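Local coordinates for protein 5'-tyrosyl-DNA phosphodiesterase (Caenorhabditis elegans, PDB 4FVA) that is a magnesium-binding member of the endonuclease/exonuclease/phosphatase family, with a DNase I-like fold built around two beta sheets, at residues 116-121 with 157-162; 179-184 with 218-223. All blocks are in the same frame, centred on the assembly; numbering follows the deposited sequence.

Contact 1: residues 116-121 with 157-162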
ATOM      1  N   GLY A 116      -9.050 -14.300  13.041  1.00 60.21           N
ATOM      2  CA  GLY A 116      -9.007 -15.609  13.652  1.00 66.04           C
ATOM      3  C   GLY A 116      -8.172 -15.469  14.911  1.00 64.41           C
ATOM      4  O   GLY A 116      -8.390 -14.556  15.716  1.00 60.95           O
ATOM      5  N   GLY A 117      -7.212 -16.366  15.086  1.00 62.25           N
ATOM      6  CA  GLY A 117      -6.351 -16.319  16.249  1.00 64.75           C
ATOM      7  C   GLY A 117      -5.034 -15.629  15.967  1.00 58.82           C
ATOM      8  O   GLY A 117      -4.160 -15.559  16.833  1.00 61.78           O
ATOM      9  N   LEU A 118      -4.882 -15.100  14.758  1.00 41.93           N
ATOM     10  CA  LEU A 118      -3.581 -14.582  14.371  1.00 33.60           C
ATOM     11  C   LEU A 118      -3.459 -13.072  14.553  1.00 28.84           C
ATOM     12  O   LEU A 118      -4.264 -12.293  14.035  1.00 30.15           O
ATOM     13  CB  LEU A 118      -3.289 -14.987  12.929  1.00 38.29           C
ATOM     14  CG  LEU A 118      -1.873 -14.731  12.452  1.00 39.33           C
ATOM     15  CD1 LEU A 118      -0.934 -15.165  13.549  1.00 41.55           C
ATOM     16  CD2 LEU A 118      -1.624 -15.563  11.208  1.00 44.44           C
ATOM     17  N   LYS A 119      -2.461 -12.673  15.334  1.00 29.72           N
ATOM     18  CA  LYS A 119      -2.167 -11.266  15.561  1.00 26.59           C
ATOM     19  C   LYS A 119      -1.642 -10.675  14.264  1.00 25.04           C
ATOM     20  O   LYS A 119      -0.797 -11.285  13.604  1.00 20.56           O
ATOM     21  CB  LYS A 119      -1.132 -11.112  16.672  1.00 22.15           C
ATOM     22  CG  LYS A 119      -0.943  -9.697  17.155  1.00 29.42           C
ATOM     23  CD  LYS A 119      -2.096  -9.274  18.075  1.00 42.75           C
ATOM     24  CE  LYS A 119      -1.862  -7.901  18.689  1.00 40.16           C
ATOM     25  NZ  LYS A 119      -2.935  -7.544  19.656  1.00 37.46           N
ATOM     26  N   VAL A 120      -2.155  -9.504  13.882  1.00 22.80           N
ATOM     27  CA  VAL A 120      -1.748  -8.871  12.629  1.00 19.68           C
ATOM     28  C   VAL A 120      -1.471  -7.394  12.834  1.00 20.84           C
ATOM     29  O   VAL A 120      -2.296  -6.695  13.418  1.00 22.28           O
ATOM     30  CB  VAL A 120      -2.834  -9.004  11.541  1.00 25.40           C
ATOM     31  CG1 VAL A 120      -2.346  -8.382  10.248  1.00 21.75           C
ATOM     32  CG2 VAL A 120      -3.204 -10.459  11.329  1.00 25.49           C
ATOM     33  N   PHE A 121      -0.308  -6.933  12.380  1.00 17.58           N
ATOM     34  CA  PHE A 121       0.014  -5.504  12.348  1.00 20.34           C
ATOM     35  C   PHE A 121       0.067  -5.034  10.900  1.00 22.78           C
ATOM     36  O   PHE A 121       0.725  -5.656  10.060  1.00 20.38           O
ATOM     37  CB  PHE A 121       1.348  -5.208  13.053  1.00 17.38           C
ATOM     38  CG  PHE A 121       1.296  -5.374  14.553  1.00 21.88           C
ATOM     39  CD1 PHE A 121       1.403  -6.634  15.132  1.00 24.56           C
ATOM     40  CD2 PHE A 121       1.174  -4.254  15.382  1.00 22.70           C
ATOM     41  CE1 PHE A 121       1.359  -6.787  16.531  1.00 20.72           C
ATOM     42  CE2 PHE A 121       1.139  -4.385  16.766  1.00 25.53           C
ATOM     43  CZ  PHE A 121       1.229  -5.660  17.344  1.00 22.92           C
ATOM     44  N   GLY A 157       5.568 -14.421  16.575  1.00 29.59           N
ATOM     45  CA  GLY A 157       4.462 -15.165  16.005  1.00 32.21           C
ATOM     46  C   GLY A 157       3.422 -14.327  15.276  1.00 32.52           C
ATOM     47  O   GLY A 157       2.511 -14.884  14.667  1.00 32.43           O
ATOM     48  N   ALA A 158       3.518 -13.000  15.360  1.00 24.54           N
ATOM     49  CA  ALA A 158       2.556 -12.146  14.652  1.00 29.03           C
ATOM     50  C   ALA A 158       2.850 -12.022  13.159  1.00 25.18           C
ATOM     51  O   ALA A 158       3.997 -12.159  12.720  1.00 19.49           O
ATOM     52  CB  ALA A 158       2.482 -10.754  15.276  1.00 17.75           C
ATOM     53  N   LEU A 159       1.806 -11.748  12.384  1.00 25.10           N
ATOM     54  CA  LEU A 159       1.988 -11.361  10.983  1.00 20.52           C
ATOM     55  C   LEU A 159       2.137  -9.849  10.939  1.00 22.72           C
ATOM     56  O   LEU A 159       1.313  -9.123  11.505  1.00 25.98           O
ATOM     57  CB  LEU A 159       0.767 -11.748  10.153  1.00 31.47           C
ATOM     58  CG  LEU A 159       0.809 -13.015   9.310  1.00 38.81           C
ATOM     59  CD1 LEU A 159      -0.471 -13.143   8.482  1.00 40.13           C
ATOM     60  CD2 LEU A 159       2.031 -12.990   8.417  1.00 37.18           C
ATOM     61  N   VAL A 160       3.207  -9.372  10.311  1.00 26.85           N
ATOM     62  CA  VAL A 160       3.410  -7.937  10.163  1.00 18.12           C
ATOM     63  C   VAL A 160       3.522  -7.592   8.671  1.00 28.70           C
ATOM     64  O   VAL A 160       4.367  -8.153   7.951  1.00 25.12           O
ATOM     65  CB  VAL A 160       4.681  -7.466  10.918  1.00 23.87           C
ATOM     66  CG1 VAL A 160       4.863  -5.972  10.767  1.00 28.18           C
ATOM     67  CG2 VAL A 160       4.604  -7.838  12.400  1.00 25.95           C
ATOM     68  N   PHE A 161       2.673  -6.676   8.206  1.00 20.80           N
ATOM     69  CA  PHE A 161       2.752  -6.184   6.824  1.00 22.83           C
ATOM     70  C   PHE A 161       3.096  -4.699   6.810  1.00 21.73           C
ATOM     71  O   PHE A 161       2.364  -3.866   7.368  1.00 24.80           O
ATOM     72  CB  PHE A 161       1.432  -6.418   6.064  1.00 18.95           C
ATOM     73  CG  PHE A 161       1.080  -7.877   5.910  1.00 20.43           C
ATOM     74  CD1 PHE A 161       1.839  -8.698   5.096  1.00 19.15           C
ATOM     75  CD2 PHE A 161       0.001  -8.427   6.605  1.00 27.21           C
ATOM     76  CE1 PHE A 161       1.535 -10.050   4.961  1.00 23.61           C
ATOM     77  CE2 PHE A 161      -0.319  -9.782   6.476  1.00 24.51           C
ATOM     78  CZ  PHE A 161       0.456 -10.595   5.646  1.00 22.55           C
ATOM     79  N   PHE A 162       4.201  -4.365   6.160  1.00 21.80           N
ATOM     80  CA  PHE A 162       4.577  -2.962   6.001  1.00 21.49           C
ATOM     81  C   PHE A 162       4.781  -2.582   4.542  1.00 21.87           C
ATOM     82  O   PHE A 162       5.485  -3.286   3.813  1.00 19.21           O
ATOM     83  CB  PHE A 162       5.851  -2.644   6.768  1.00 18.55           C
ATOM     84  CG  PHE A 162       6.484  -1.364   6.332  1.00 24.00           C
ATOM     85  CD1 PHE A 162       5.904  -0.141   6.652  1.00 22.64           C
ATOM     86  CD2 PHE A 162       7.622  -1.381   5.551  1.00 19.76           C
ATOM     87  CE1 PHE A 162       6.479   1.054   6.219  1.00 25.26           C
ATOM     88  CE2 PHE A 162       8.207  -0.195   5.118  1.00 28.74           C
ATOM     89  CZ  PHE A 162       7.628   1.024   5.451  1.00 25.30           C
TER
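The ring of Phe121 meets Ala158 at its edge: the methyl CB of Ala158 lies near the ring plane, 4.3 Å from Phe121 CD1, and Leu159 O sits at the edge as well. The ring of Phe161 is met in the same manner from the other strand, with Val120 CG1 near its plane. Both rings project from the parallel pair of strands 118-126 and 159-163, the two strands of a beta-alpha-beta unit whose crossover helix, 134-154, covers the face carrying Phe121 and Val160. Both of these side chains rest on Ile151 of that helix. Val120, Leu159 and Phe161 line the face turned away from it, where the Phe161 ring meets that of Phe254.

Three backbone hydrogen bonds join the strands, alternating in direction as parallel pairing demands. Leu159 N donates to Lys119 O, Phe121 N to Leu159 O and Phe161 N to Phe121 O, all at 2.9 Å. Leu159 O also receives a CA-H...O contact from Val120 CA at 3.3 Å, so one carbonyl takes two donors from consecutive residues of the facing strand.

At the start of the pairing, Leu118 has CG beside its carbonyl carbon, anti to the backbone N (chi1 -170°), which brings its terminal methyls close to residues 157-159; the side chains of Leu118 and Leu159 cross at about a right angle, with Leu118 CD2 3.8 Å from Leu159 CD1. Lys119 uses only the base of its chain here, its CB lying 3.9 Å from Ala158 CB. A bend at chi2 then carries NZ to a salt bridge with Glu112 OE2 on strand 107-115. The other methyl of Leu118, CD1, lies 3.6 Å from Gly157 O.

Contact 2: residues 179-184 with 218-223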
ATOM      1  N   GLY A 179      14.515 -11.652   8.502  1.00 42.09           N
ATOM      2  CA  GLY A 179      13.180 -12.121   8.849  1.00 40.73           C
ATOM      3  C   GLY A 179      12.089 -11.324   8.141  1.00 41.98           C
ATOM      4  O   GLY A 179      10.963 -11.808   7.971  1.00 41.99           O
ATOM      5  N   VAL A 180      12.420 -10.091   7.749  1.00 41.06           N
ATOM      6  CA  VAL A 180      11.520  -9.248   6.961  1.00 32.46           C
ATOM      7  C   VAL A 180      11.905  -9.354   5.488  1.00 33.82           C
ATOM      8  O   VAL A 180      13.051  -9.066   5.123  1.00 34.32           O
ATOM      9  CB  VAL A 180      11.588  -7.753   7.374  1.00 31.32           C
ATOM     10  CG1 VAL A 180      10.698  -6.910   6.460  1.00 27.49           C
ATOM     11  CG2 VAL A 180      11.186  -7.564   8.831  1.00 23.20           C
ATOM     12  N   LYS A 181      10.945  -9.722   4.639  1.00 23.14           N
ATOM     13  CA  LYS A 181      11.203  -9.905   3.223  1.00 20.45           C
ATOM     14  C   LYS A 181      10.309  -9.046   2.367  1.00 24.00           C
ATOM     15  O   LYS A 181       9.176  -8.731   2.741  1.00 25.63           O
ATOM     16  CB  LYS A 181      11.007 -11.366   2.799  1.00 20.89           C
ATOM     17  CG  LYS A 181      12.034 -12.339   3.362  1.00 30.92           C
ATOM     18  CD  LYS A 181      11.793 -13.752   2.820  1.00 36.68           C
ATOM     19  CE  LYS A 181      12.941 -14.685   3.182  1.00 43.15           C
ATOM     20  NZ  LYS A 181      13.200 -14.688   4.643  1.00 50.66           N
ATOM     21  N   ASP A 182      10.828  -8.715   1.189  1.00 21.89           N
ATOM     22  CA  ASP A 182      10.104  -7.934   0.209  1.00 23.84           C
ATOM     23  C   ASP A 182       9.233  -8.891  -0.596  1.00 23.82           C
ATOM     24  O   ASP A 182       9.726  -9.848  -1.194  1.00 28.19           O
ATOM     25  CB  ASP A 182      11.113  -7.209  -0.684  1.00 25.85           C
ATOM     26  CG  ASP A 182      10.457  -6.409  -1.780  1.00 25.64           C
ATOM     27  OD1 ASP A 182       9.441  -6.886  -2.324  1.00 28.56           O
ATOM     28  OD2 ASP A 182      10.987  -5.326  -2.127  1.00 33.53           O
ATOM     29  N   ALA A 183       7.929  -8.645  -0.591  1.00 23.90           N
ATOM     30  CA  ALA A 183       6.971  -9.559  -1.223  1.00 21.20           C
ATOM     31  C   ALA A 183       7.279  -9.826  -2.695  1.00 27.45           C
ATOM     32  O   ALA A 183       7.214 -10.967  -3.154  1.00 23.50           O
ATOM     33  CB  ALA A 183       5.539  -9.036  -1.053  1.00 20.97           C
ATOM     34  N   TRP A 184       7.594  -8.779  -3.446  1.00 24.46           N
ATOM     35  CA  TRP A 184       7.907  -8.969  -4.852  1.00 27.47           C
ATOM     36  C   TRP A 184       9.133  -9.841  -5.077  1.00 33.47           C
ATOM     37  O   TRP A 184       9.145 -10.694  -5.973  1.00 29.75           O
ATOM     38  CB  TRP A 184       8.108  -7.636  -5.560  1.00 24.84           C
ATOM     39  CG  TRP A 184       8.598  -7.816  -6.965  1.00 26.62           C
ATOM     40  CD1 TRP A 184       7.867  -8.240  -8.044  1.00 28.04           C
ATOM     41  CD2 TRP A 184       9.919  -7.545  -7.456  1.00 31.49           C
ATOM     42  NE1 TRP A 184       8.659  -8.265  -9.170  1.00 27.54           N
ATOM     43  CE2 TRP A 184       9.919  -7.837  -8.839  1.00 33.38           C
ATOM     44  CE3 TRP A 184      11.098  -7.083  -6.863  1.00 30.61           C
ATOM     45  CZ2 TRP A 184      11.060  -7.687  -9.637  1.00 37.64           C
ATOM     46  CZ3 TRP A 184      12.235  -6.939  -7.658  1.00 34.64           C
ATOM     47  CH2 TRP A 184      12.202  -7.235  -9.030  1.00 32.93           C
ATOM     48  N   LEU A 218       5.664  -4.066  -0.654  1.00 21.13           N
ATOM     49  CA  LEU A 218       5.109  -4.681   0.539  1.00 22.19           C
ATOM     50  C   LEU A 218       6.168  -5.567   1.170  1.00 24.40           C
ATOM     51  O   LEU A 218       6.740  -6.431   0.503  1.00 26.64           O
ATOM     52  CB  LEU A 218       3.883  -5.525   0.177  1.00 23.30           C
ATOM     53  CG  LEU A 218       2.575  -4.735   0.174  1.00 33.65           C
ATOM     54  CD1 LEU A 218       1.431  -5.554  -0.442  1.00 34.04           C
ATOM     55  CD2 LEU A 218       2.239  -4.283   1.610  1.00 27.60           C
ATOM     56  N   TYR A 219       6.429  -5.337   2.451  1.00 23.14           N
ATOM     57  CA  TYR A 219       7.341  -6.166   3.218  1.00 24.47           C
ATOM     58  C   TYR A 219       6.519  -6.934   4.226  1.00 26.59           C
ATOM     59  O   TYR A 219       5.458  -6.454   4.655  1.00 21.82           O
ATOM     60  CB  TYR A 219       8.375  -5.303   3.947  1.00 22.71           C
ATOM     61  CG  TYR A 219       9.269  -4.515   3.028  1.00 26.33           C
ATOM     62  CD1 TYR A 219       8.921  -3.244   2.607  1.00 31.84           C
ATOM     63  CD2 TYR A 219      10.465  -5.052   2.573  1.00 28.86           C
ATOM     64  CE1 TYR A 219       9.740  -2.523   1.752  1.00 31.61           C
ATOM     65  CE2 TYR A 219      11.291  -4.343   1.725  1.00 28.82           C
ATOM     66  CZ  TYR A 219      10.921  -3.078   1.320  1.00 28.86           C
ATOM     67  OH  TYR A 219      11.739  -2.362   0.480  1.00 26.37           O
ATOM     68  N   TRP A 220       6.985  -8.122   4.609  1.00 24.62           N
ATOM     69  CA  TRP A 220       6.311  -8.830   5.695  1.00 23.84           C
ATOM     70  C   TRP A 220       7.238  -9.672   6.562  1.00 25.79           C
ATOM     71  O   TRP A 220       8.347 -10.040   6.162  1.00 21.86           O
ATOM     72  CB  TRP A 220       5.149  -9.678   5.165  1.00 22.69           C
ATOM     73  CG  TRP A 220       5.468 -11.129   4.945  1.00 27.92           C
ATOM     74  CD1 TRP A 220       5.057 -12.182   5.717  1.00 31.65           C
ATOM     75  CD2 TRP A 220       6.237 -11.694   3.870  1.00 24.15           C
ATOM     76  NE1 TRP A 220       5.527 -13.364   5.189  1.00 23.23           N
ATOM     77  CE2 TRP A 220       6.251 -13.094   4.058  1.00 27.85           C
ATOM     78  CE3 TRP A 220       6.911 -11.154   2.772  1.00 26.62           C
ATOM     79  CZ2 TRP A 220       6.924 -13.964   3.182  1.00 30.30           C
ATOM     80  CZ3 TRP A 220       7.570 -12.017   1.901  1.00 30.69           C
ATOM     81  CH2 TRP A 220       7.572 -13.404   2.112  1.00 27.28           C
ATOM     82  N   SER A 221       6.759  -9.969   7.758  1.00 22.57           N
ATOM     83  CA  SER A 221       7.404 -10.930   8.623  1.00 24.25           C
ATOM     84  C   SER A 221       6.298 -11.769   9.195  1.00 26.22           C
ATOM     85  O   SER A 221       5.170 -11.282   9.334  1.00 26.37           O
ATOM     86  CB  SER A 221       8.157 -10.223   9.743  1.00 30.04           C
ATOM     87  OG  SER A 221       8.564 -11.149  10.726  1.00 33.19           O
ATOM     88  N   GLY A 222       6.604 -13.020   9.527  1.00 26.19           N
ATOM     89  CA  GLY A 222       5.614 -13.876  10.151  1.00 27.34           C
ATOM     90  C   GLY A 222       5.626 -15.316   9.692  1.00 29.05           C
ATOM     91  O   GLY A 222       6.461 -15.713   8.874  1.00 34.50           O
ATOM     92  N   PRO A 223       4.679 -16.103  10.222  1.00 29.90           N
ATOM     93  CA  PRO A 223       4.606 -17.561  10.058  1.00 38.44           C
ATOM     94  C   PRO A 223       4.161 -17.980   8.662  1.00 44.69           C
ATOM     95  O   PRO A 223       4.057 -19.178   8.394  1.00 47.78           O
ATOM     96  CB  PRO A 223       3.554 -17.975  11.091  1.00 30.18           C
ATOM     97  CG  PRO A 223       2.680 -16.754  11.229  1.00 34.09           C
ATOM     98  CD  PRO A 223       3.608 -15.584  11.089  1.00 25.00           C
TER
HETATM   99  O   HOH W   1       9.221 -12.964   5.947  1.00 33.43           O
HETATM  100  O   HOH W   2       9.232 -13.922   8.651  1.00 34.34           O
HETATM  101  O   HOH W   3       6.901  -5.456  -2.883  1.00 24.50           O
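This contact is a short antiparallel beta pairing in the DNase I-like fold, where strand 181-182 runs beside the end of strand 212-221 and passes directly into helix 183-186. Lys181 and Trp220 form the hydrogen-bonded pair: Lys181 N donates to Trp220 O and Trp220 N to Lys181 O. One step on, the first residue of the helix adds a bond of 2.7 Å from Ala183 N to Leu218 O.

The six-membered ring of Trp220 lies alongside Lys181, with CE3 3.3 Å from Lys181 O and CZ3 3.6 Å from Lys181 CB. A water lies over the centre of one indole face, while NE1 bonds to Leu224 O. Beside Val148 and Ile152 of helix 134-154, Val180 sets CG1 3.8 Å from Tyr219 CB.

Asp182 packs CB against Tyr219 CE2 at 3.7 Å, with carboxylate and ring planes 63° apart. It is also the N-cap: CG anti to the backbone N (chi1 178°) lets OD1 accept a weak bond from Trp184 N, while OD2 pairs with Arg214. A water bridges the strands, donating to Asp182 OD1 and accepting from Leu218 N at 2.9 Å.

The two contacts follow one another along the chain, contact 1 closing before contact 2 opens, and their centres lie about 12 Å apart on the same side of the chain's centre. Both belong to one mixed sheet, in which strand 159-163 pairs with 118-126 on one side and with 212-221 on the other; strand 181-182 then adds to 212-221. Segments 157-162 and 218-223 touch directly, through probable backbone hydrogen bonds from Val160 N to Ser221 O and from Tyr219 N to Phe162 O. Phe161 packs on Trp220 as well. The two contacts thus join strands of one sheet, and helix 134-154 packs against one face of it at both.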